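HK97 Family Phage Portal Protein (Corynebacterium diphtheriae, PDB 3KDR) probably assembles as a twelve-subunit ring that forms the portal vertex of an HK97-family phage, the channel through which DNA enters and leaves the capsid. Local coordinates at residues P43-P51 with G87-I95; A225-I233 with R250-P261. All coordinates share one frame; numbering follows the deposited sequence.

Contact 1: P43-P51 with G87-I95; sequences PPFVPVAAP and GTCIGAIHI. With SO4 (sulfate ion), chain I.
A loop laid along the border strand of a small antiparallel sheet brings Phe45 onto Gly91 and Ala49 onto Ala92, a worked example of loop-on-strand packing in which apolar contacts and weak CH...O contacts do the joining. At the start of the loop, a type I turn from Pro43 to Val46 is closed by Val46 N bonding to Pro43 O at 3.0 Å. The ring of Pro44 leans on the strand here, its CB 3.7 Å from Cys89 O. Phe45 CB then meets two side chains from the strand, Cys89 SG at 3.9 Å and Ala92 CB at 4.2 Å. With CG lodged between the backbone N and the carbonyl carbon (chi1 67°), the phenyl ring turns off the strand toward Met275 and Leu284. Cys89 SG approaches the ring obliquely, 5.2 Å from the centroid of the Phe45 ring, a sulfur-aromatic contact. The strand, 89-95, is an outer member of a three-stranded sheet within this chain, and backbone bonds at Ile90, Gly91, Ile93 and Ile95 tie it to strand 76-83; toward the loop, Gly91 CA and Ala92 O make CH...O contacts. Val48 O accepts the one from Gly91, while Ala49 CA approaches Ala92 O in the same manner. Farther along, the CG2 branch of Ile93 sits by the peptide between Ala49 and Ala50, 3.4 Å from Ala49 O, and touches the CB atoms of both alanines. Arg63 of helix 60-74 adds a polar bridge: its NH1 bonds to Phe45 O in the loop and to Ala92 O in the strand. Beyond the loop, His94 is held at NE2 by Asp70, and its ND1 edge faces a sulfate, probably from the crystallisation liquor, at a doubtfully short distance.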
loop_
_atom_site.group_PDB
_atom_site.type_symbol
_atom_site.label_atom_id
_atom_site.label_comp_id
_atom_site.label_asym_id
_atom_site.label_seq_id
_atom_site.Cartn_x
_atom_site.Cartn_y
_atom_site.Cartn_z
ATOM N N PRO C 43 23.895 -48.668 24.903
ATOM C CA PRO C 43 24.867 -48.480 25.969
ATOM C C PRO C 43 24.233 -48.166 27.316
ATOM O O PRO C 43 23.261 -47.399 27.399
ATOM C CB PRO C 43 25.643 -47.263 25.502
ATOM C CG PRO C 43 25.598 -47.332 24.065
ATOM C CD PRO C 43 24.208 -47.816 23.746
ATOM N N PRO C 44 24.764 -48.762 28.379
ATOM C CA PRO C 44 24.180 -48.571 29.710
ATOM C C PRO C 44 24.062 -47.113 30.111
ATOM O O PRO C 44 23.076 -46.733 30.757
ATOM C CB PRO C 44 25.159 -49.300 30.633
ATOM C CG PRO C 44 25.719 -50.339 29.814
ATOM C CD PRO C 44 25.749 -49.847 28.381
ATOM N N PHE C 45 25.046 -46.303 29.717
ATOM C CA PHE C 45 25.056 -44.907 30.163
ATOM C C PHE C 45 23.888 -44.101 29.613
ATOM O O PHE C 45 23.533 -43.073 30.180
ATOM C CB PHE C 45 26.390 -44.211 29.881
ATOM C CG PHE C 45 26.678 -44.026 28.448
ATOM C CD1 PHE C 45 26.102 -43.009 27.755
ATOM C CD2 PHE C 45 27.530 -44.890 27.785
ATOM C CE1 PHE C 45 26.342 -42.824 26.435
ATOM C CE2 PHE C 45 27.796 -44.709 26.439
ATOM C CZ PHE C 45 27.197 -43.657 25.765
ATOM N N VAL C 46 23.279 -44.573 28.538
ATOM C CA VAL C 46 22.216 -43.803 27.881
ATOM C C VAL C 46 20.951 -43.614 28.704
ATOM O O VAL C 46 20.448 -42.511 28.786
ATOM C CB VAL C 46 21.880 -44.360 26.493
ATOM C CG1 VAL C 46 20.627 -43.794 25.981
ATOM C CG2 VAL C 46 22.997 -44.047 25.524
ATOM N N PRO C 47 20.422 -44.668 29.299
ATOM C CA PRO C 47 19.254 -44.575 30.203
ATOM C C PRO C 47 19.542 -44.153 31.643
ATOM O O PRO C 47 18.602 -43.879 32.362
ATOM C CB PRO C 47 18.717 -46.012 30.262
ATOM C CG PRO C 47 19.795 -46.859 29.714
ATOM C CD PRO C 47 20.577 -46.008 28.740
ATOM N N VAL C 48 20.806 -44.142 32.066
ATOM C CA VAL C 48 21.165 -43.955 33.449
ATOM C C VAL C 48 22.163 -42.812 33.547
ATOM O O VAL C 48 23.225 -42.874 32.966
ATOM C CB VAL C 48 21.824 -45.249 34.004
ATOM C CG1 VAL C 48 22.319 -45.090 35.389
ATOM C CG2 VAL C 48 20.863 -46.317 33.994
ATOM N N ALA C 49 21.819 -41.755 34.277
ATOM C CA ALA C 49 22.788 -40.696 34.549
ATOM C C ALA C 49 23.241 -40.906 35.975
ATOM O O ALA C 49 24.283 -41.510 36.226
ATOM C CB ALA C 49 22.184 -39.365 34.375
ATOM N N ALA C 50 22.432 -40.464 36.921
ATOM C CA ALA C 50 22.694 -40.730 38.321
ATOM C C ALA C 50 22.086 -42.039 38.661
ATOM O O ALA C 50 20.958 -42.343 38.285
ATOM C CB ALA C 50 22.095 -39.707 39.161
ATOM N N PRO C 51 22.820 -42.828 39.402
ATOM C CA PRO C 51 22.316 -44.115 39.885
ATOM C C PRO C 51 21.267 -43.886 40.947
ATOM O O PRO C 51 21.080 -42.739 41.383
ATOM C CB PRO C 51 23.548 -44.781 40.474
ATOM C CG PRO C 51 24.531 -43.636 40.707
ATOM C CD PRO C 51 24.258 -42.652 39.631
ATOM N N GLY C 87 35.829 -51.901 33.691
ATOM C CA GLY C 87 35.981 -50.733 32.847
ATOM C C GLY C 87 34.794 -50.410 31.960
ATOM O O GLY C 87 34.922 -49.649 31.033
ATOM N N THR C 88 33.634 -50.976 32.240
ATOM C CA THR C 88 32.457 -50.719 31.411
ATOM C C THR C 88 31.721 -49.598 32.099
ATOM O O THR C 88 31.523 -49.642 33.310
ATOM C CB THR C 88 31.561 -52.022 31.122
ATOM O OG1 THR C 88 31.184 -52.674 32.330
ATOM C CG2 THR C 88 32.364 -53.068 30.301
ATOM N N CYS C 89 31.392 -48.568 31.331
ATOM C CA CYS C 89 30.745 -47.381 31.861
ATOM C C CYS C 89 29.301 -47.705 32.036
ATOM O O CYS C 89 28.623 -47.995 31.057
ATOM C CB CYS C 89 30.900 -46.230 30.859
ATOM S SG CYS C 89 30.002 -44.734 31.232
ATOM N N ILE C 90 28.816 -47.680 33.266
ATOM C CA ILE C 90 27.412 -48.060 33.516
ATOM C C ILE C 90 26.483 -46.866 33.789
ATOM O O ILE C 90 25.301 -47.044 33.924
ATOM C CB ILE C 90 27.288 -49.064 34.665
ATOM C CG1 ILE C 90 27.846 -48.452 35.957
ATOM C CG2 ILE C 90 28.001 -50.400 34.308
ATOM C CD1 ILE C 90 27.418 -49.178 37.189
ATOM N N GLY C 91 27.039 -45.665 33.876
ATOM C CA GLY C 91 26.251 -44.445 34.012
ATOM C C GLY C 91 27.157 -43.235 33.887
ATOM O O GLY C 91 28.377 -43.371 34.020
ATOM N N ALA C 92 26.591 -42.073 33.611
ATOM C CA ALA C 92 27.405 -40.905 33.418
ATOM C C ALA C 92 26.615 -39.688 33.857
ATOM O O ALA C 92 25.421 -39.573 33.561
ATOM C CB ALA C 92 27.820 -40.788 31.936
ATOM N N ILE C 93 27.267 -38.768 34.546
ATOM C CA ILE C 93 26.608 -37.547 34.888
ATOM C C ILE C 93 27.355 -36.348 34.386
ATOM O O ILE C 93 28.562 -36.310 34.406
ATOM C CB ILE C 93 26.414 -37.366 36.434
ATOM C CG1 ILE C 93 27.748 -37.336 37.168
ATOM C CG2 ILE C 93 25.521 -38.418 36.998
ATOM C CD1 ILE C 93 27.659 -36.618 38.516
ATOM N N HIS C 94 26.609 -35.347 33.984
ATOM C CA HIS C 94 27.166 -34.074 33.655
ATOM C C HIS C 94 27.602 -33.376 34.879
ATOM O O HIS C 94 26.889 -33.358 35.853
ATOM C CB HIS C 94 26.101 -33.216 33.030
ATOM C CG HIS C 94 26.483 -31.782 32.921
ATOM N ND1 HIS C 94 26.194 -30.875 33.906
ATOM C CD2 HIS C 94 27.121 -31.096 31.944
ATOM C CE1 HIS C 94 26.660 -29.694 33.552
ATOM N NE2 HIS C 94 27.228 -29.801 32.367
ATOM N N ILE C 95 28.761 -32.751 34.809
ATOM C CA ILE C 95 29.295 -31.988 35.936
ATOM C C ILE C 95 29.601 -30.576 35.481
ATOM O O ILE C 95 29.950 -30.344 34.323
ATOM C CB ILE C 95 30.588 -32.612 36.434
ATOM C CG1 ILE C 95 31.620 -32.710 35.295
ATOM C CG2 ILE C 95 30.323 -33.958 36.920
ATOM C CD1 ILE C 95 32.997 -32.997 35.735
HETATM S S SO4 I . 24.231 -29.781 36.459
HETATM O O1 SO4 I . 24.558 -30.913 35.583
HETATM O O2 SO4 I . 22.806 -29.471 36.269
HETATM O O3 SO4 I . 24.489 -30.224 37.847
HETATM O O4 SO4 I . 25.013 -28.587 36.048
#

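Contact 2: A225-I233 with R250-P261; sequences AMNVPAAFI and RMIELVTFGVEP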
loop_
_atom_site.group_PDB
_atom_site.type_symbol
_atom_site.label_atom_id
_atom_site.label_comp_id
_atom_site.label_asym_id
_atom_site.label_seq_id
_atom_site.Cartn_x
_atom_site.Cartn_y
_atom_site.Cartn_z
ATOM N N ALA C 225 23.765 -15.447 16.105
ATOM C CA ALA C 225 24.752 -16.089 16.949
ATOM C C ALA C 225 24.300 -17.460 17.452
ATOM O O ALA C 225 25.087 -18.348 17.681
ATOM C CB ALA C 225 25.062 -15.201 18.091
HETATM N N MSE C 226 23.030 -17.652 17.639
HETATM C CA MSE C 226 22.613 -18.866 18.255
HETATM C C MSE C 226 22.128 -19.859 17.236
HETATM O O MSE C 226 21.610 -20.915 17.590
HETATM C CB MSE C 226 21.524 -18.571 19.255
HETATM C CG MSE C 226 21.912 -17.458 20.152
HETATM SE SE MSE C 226 21.441 -17.724 21.990
HETATM C CE MSE C 226 21.832 -19.652 22.102
ATOM N N ASN C 227 22.299 -19.530 15.964
ATOM C CA ASN C 227 22.031 -20.468 14.909
ATOM C C ASN C 227 20.566 -20.833 14.876
ATOM O O ASN C 227 20.235 -21.994 14.668
ATOM C CB ASN C 227 22.865 -21.729 15.109
ATOM C CG ASN C 227 23.354 -22.295 13.833
ATOM O OD1 ASN C 227 23.709 -21.544 12.933
ATOM N ND2 ASN C 227 23.451 -23.628 13.755
ATOM N N VAL C 228 19.689 -19.851 15.064
ATOM C CA VAL C 228 18.273 -20.081 14.961
ATOM C C VAL C 228 17.748 -19.025 14.035
ATOM O O VAL C 228 18.344 -17.995 13.921
ATOM C CB VAL C 228 17.602 -19.995 16.329
ATOM C CG1 VAL C 228 16.130 -20.079 16.155
ATOM C CG2 VAL C 228 18.013 -21.162 17.197
ATOM N N PRO C 229 16.658 -19.288 13.314
ATOM C CA PRO C 229 16.125 -18.234 12.485
ATOM C C PRO C 229 15.400 -17.251 13.306
ATOM O O PRO C 229 14.771 -17.629 14.255
ATOM C CB PRO C 229 15.131 -18.975 11.608
ATOM C CG PRO C 229 15.655 -20.268 11.494
ATOM C CD PRO C 229 16.117 -20.581 12.885
ATOM N N ALA C 230 15.447 -16.000 12.914
ATOM C CA ALA C 230 14.831 -14.935 13.682
ATOM C C ALA C 230 13.306 -15.085 13.851
ATOM O O ALA C 230 12.760 -14.790 14.899
ATOM C CB ALA C 230 15.154 -13.651 13.062
ATOM N N ALA C 231 12.612 -15.562 12.834
ATOM C CA ALA C 231 11.157 -15.788 12.971
ATOM C C ALA C 231 10.867 -16.815 14.057
ATOM O O ALA C 231 9.782 -16.809 14.640
ATOM C CB ALA C 231 10.533 -16.253 11.662
ATOM N N PHE C 232 11.827 -17.692 14.312
ATOM C CA PHE C 232 11.716 -18.605 15.423
ATOM C C PHE C 232 11.723 -17.934 16.772
ATOM O O PHE C 232 11.066 -18.418 17.659
ATOM C CB PHE C 232 12.780 -19.699 15.356
ATOM C CG PHE C 232 12.374 -20.811 14.490
ATOM C CD1 PHE C 232 12.127 -20.593 13.123
ATOM C CD2 PHE C 232 12.076 -22.025 15.017
ATOM C CE1 PHE C 232 11.667 -21.617 12.290
ATOM C CE2 PHE C 232 11.619 -23.045 14.188
ATOM C CZ PHE C 232 11.431 -22.835 12.830
ATOM N N ILE C 233 12.418 -16.821 16.936
ATOM C CA ILE C 233 12.273 -16.051 18.175
ATOM C C ILE C 233 11.402 -14.801 18.001
ATOM O O ILE C 233 11.446 -13.892 18.805
ATOM C CB ILE C 233 13.636 -15.650 18.816
ATOM C CG1 ILE C 233 14.477 -14.795 17.868
ATOM C CG2 ILE C 233 14.399 -16.845 19.220
ATOM C CD1 ILE C 233 15.616 -14.169 18.550
ATOM N N ARG C 250 8.007 -26.691 11.265
ATOM C CA ARG C 250 8.808 -25.860 12.099
ATOM C C ARG C 250 9.839 -26.692 12.824
ATOM O O ARG C 250 10.986 -26.290 12.932
ATOM C CB ARG C 250 7.963 -25.102 13.108
ATOM C CG ARG C 250 6.853 -24.272 12.490
ATOM C CD ARG C 250 6.661 -22.897 13.130
ATOM N NE ARG C 250 6.934 -22.903 14.572
ATOM C CZ ARG C 250 7.418 -21.864 15.279
ATOM N NH1 ARG C 250 7.643 -21.999 16.581
ATOM N NH2 ARG C 250 7.705 -20.699 14.703
HETATM N N MSE C 251 9.441 -27.851 13.314
HETATM C CA MSE C 251 10.377 -28.707 14.007
HETATM C C MSE C 251 11.487 -29.207 13.048
HETATM O O MSE C 251 12.659 -29.243 13.435
HETATM C CB MSE C 251 9.643 -29.855 14.729
HETATM C CG MSE C 251 10.473 -30.720 15.656
HETATM SE SE MSE C 251 11.500 -29.757 16.944
HETATM C CE MSE C 251 10.230 -29.717 18.380
ATOM N N ILE C 252 11.151 -29.552 11.813
ATOM C CA ILE C 252 12.168 -30.040 10.913
ATOM C C ILE C 252 13.192 -28.942 10.633
ATOM O O ILE C 252 14.417 -29.151 10.628
ATOM C CB ILE C 252 11.556 -30.560 9.616
ATOM C CG1 ILE C 252 10.871 -31.906 9.870
ATOM C CG2 ILE C 252 12.589 -30.736 8.574
ATOM C CD1 ILE C 252 9.638 -32.170 9.012
ATOM N N GLU C 253 12.692 -27.755 10.411
ATOM C CA GLU C 253 13.531 -26.635 10.149
ATOM C C GLU C 253 14.458 -26.389 11.312
ATOM O O GLU C 253 15.647 -26.104 11.148
ATOM C CB GLU C 253 12.616 -25.455 10.008
ATOM C CG GLU C 253 13.292 -24.177 9.905
ATOM C CD GLU C 253 14.088 -24.059 8.608
ATOM O OE1 GLU C 253 13.580 -24.565 7.540
ATOM O OE2 GLU C 253 15.202 -23.413 8.675
ATOM N N LEU C 254 13.911 -26.439 12.518
ATOM C CA LEU C 254 14.715 -26.125 13.691
ATOM C C LEU C 254 15.818 -27.169 13.837
ATOM O O LEU C 254 16.982 -26.876 14.008
ATOM C CB LEU C 254 13.837 -26.115 14.923
ATOM C CG LEU C 254 14.555 -25.746 16.209
ATOM C CD1 LEU C 254 15.150 -24.413 16.138
ATOM C CD2 LEU C 254 13.586 -25.799 17.327
ATOM N N VAL C 255 15.412 -28.415 13.765
ATOM C CA VAL C 255 16.342 -29.519 13.812
ATOM C C VAL C 255 17.353 -29.439 12.696
ATOM O O VAL C 255 18.554 -29.581 12.955
ATOM C CB VAL C 255 15.601 -30.854 13.664
ATOM C CG1 VAL C 255 16.556 -31.969 13.536
ATOM C CG2 VAL C 255 14.645 -31.078 14.866
ATOM N N THR C 256 16.895 -29.232 11.454
ATOM C CA THR C 256 17.831 -29.321 10.340
ATOM C C THR C 256 18.956 -28.310 10.431
ATOM O O THR C 256 20.099 -28.666 10.316
ATOM C CB THR C 256 17.155 -29.162 9.031
ATOM O OG1 THR C 256 16.125 -30.136 8.944
ATOM C CG2 THR C 256 18.152 -29.338 7.903
ATOM N N PHE C 257 18.641 -27.055 10.648
ATOM C CA PHE C 257 19.677 -26.080 10.697
ATOM C C PHE C 257 20.088 -25.681 12.111
ATOM O O PHE C 257 21.224 -25.376 12.340
ATOM C CB PHE C 257 19.261 -24.888 9.902
ATOM C CG PHE C 257 18.880 -25.231 8.538
ATOM C CD1 PHE C 257 19.838 -25.356 7.534
ATOM C CD2 PHE C 257 17.583 -25.456 8.233
ATOM C CE1 PHE C 257 19.511 -25.671 6.239
ATOM C CE2 PHE C 257 17.229 -25.790 6.928
ATOM C CZ PHE C 257 18.221 -25.906 5.930
ATOM N N GLY C 258 19.208 -25.696 13.079
ATOM C CA GLY C 258 19.618 -25.283 14.408
ATOM C C GLY C 258 20.293 -26.302 15.289
ATOM O O GLY C 258 21.303 -26.026 15.904
ATOM N N VAL C 259 19.732 -27.484 15.366
ATOM C CA VAL C 259 20.088 -28.441 16.402
ATOM C C VAL C 259 21.031 -29.517 15.905
ATOM O O VAL C 259 21.796 -30.051 16.674
ATOM C CB VAL C 259 18.792 -29.114 16.940
ATOM C CG1 VAL C 259 19.064 -29.988 18.078
ATOM C CG2 VAL C 259 17.841 -28.085 17.338
ATOM N N GLU C 260 20.951 -29.876 14.636
ATOM C CA GLU C 260 21.755 -31.000 14.154
ATOM C C GLU C 260 23.245 -30.764 14.285
ATOM O O GLU C 260 23.997 -31.709 14.433
ATOM C CB GLU C 260 21.419 -31.415 12.722
ATOM C CG GLU C 260 20.214 -32.333 12.638
ATOM C CD GLU C 260 20.514 -33.866 12.725
ATOM O OE1 GLU C 260 21.638 -34.257 13.162
ATOM O OE2 GLU C 260 19.586 -34.677 12.373
ATOM N N PRO C 261 23.692 -29.514 14.186
ATOM C CA PRO C 261 25.108 -29.382 14.413
ATOM C C PRO C 261 25.514 -29.760 15.828
ATOM O O PRO C 261 26.520 -30.393 16.024
ATOM C CB PRO C 261 25.364 -27.915 14.106
ATOM C CG PRO C 261 24.059 -27.368 13.649
ATOM C CD PRO C 261 23.209 -28.458 13.294
#
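Phe232 meets Arg250 twice, with the guanidinium over one face of its ring and the backbone carbonyl at its edge, and shows how one residue can serve an aromatic ring in two ways. The cationic contact comes over the face: Arg250 CZ stands 4.8 Å from the centroid of the Phe232 ring, 19° off the ring normal. Bends at chi2 (-139°) and chi3 (-34°) curl the arginine chain so that its guanidinium overhangs the ring. The same guanidinium makes a cation-pi contact with Phe257 of a neighbouring subunit. At the ring edge, and in its plane, lies Arg250 O, 3.5 Å from Phe232 CZ.

Apolar contacts complete the grip. Glu253 CG comes obliquely to 3.7 Å from Phe232 CZ, while Leu254 CB lies 3.9 Å from Phe232 CE2. Only the methylenes of Glu253 meet the ring; its OE2 forms a salt bridge with NH1 of Arg250 of another subunit.

Polar atoms mark the far end. Asn227 O receives a CA-H contact from Gly258 CA at 3.4 Å. Gly258 lies in a wider pi-type turn where Leu254 O accepts from both Gly258 N and Val259 N. Asn227 ND2 passes near Phe257 O at an angle too poor for a bond and rests 3.8 Å from Pro261 CG, whereas its OD1 is bonded to Arg22 of a neighbouring subunit. Asn227, with positive phi, is the C-prime residue of a Schellman motif, a C-cap that closes helix 208-225; the loop and 3-10 turn after it pack on helix 247-270 at a border with neighbouring subunits.

The two contacts illustrate how the chemistry of a contact can differ with its place in the fold. Contact 1 lies far from the chain centre, about 27 Å between centres, and is partly open to solvent; contact 2, about 15 Å from that centre, is mostly buried and shares its residues with neighbouring subunits. They hold different elements, a loop on a sheet edge in the first and a helix end on a long helix in the second. Neither relies on direct hydrogen bonds between its segments: in contact 1 an arginine of an adjoining helix hydrogen-bonds to both segments, whereas in contact 2 an arginine of the helix itself covers an aromatic face, and salt-bridge and cation-pi contacts run on into neighbouring subunits.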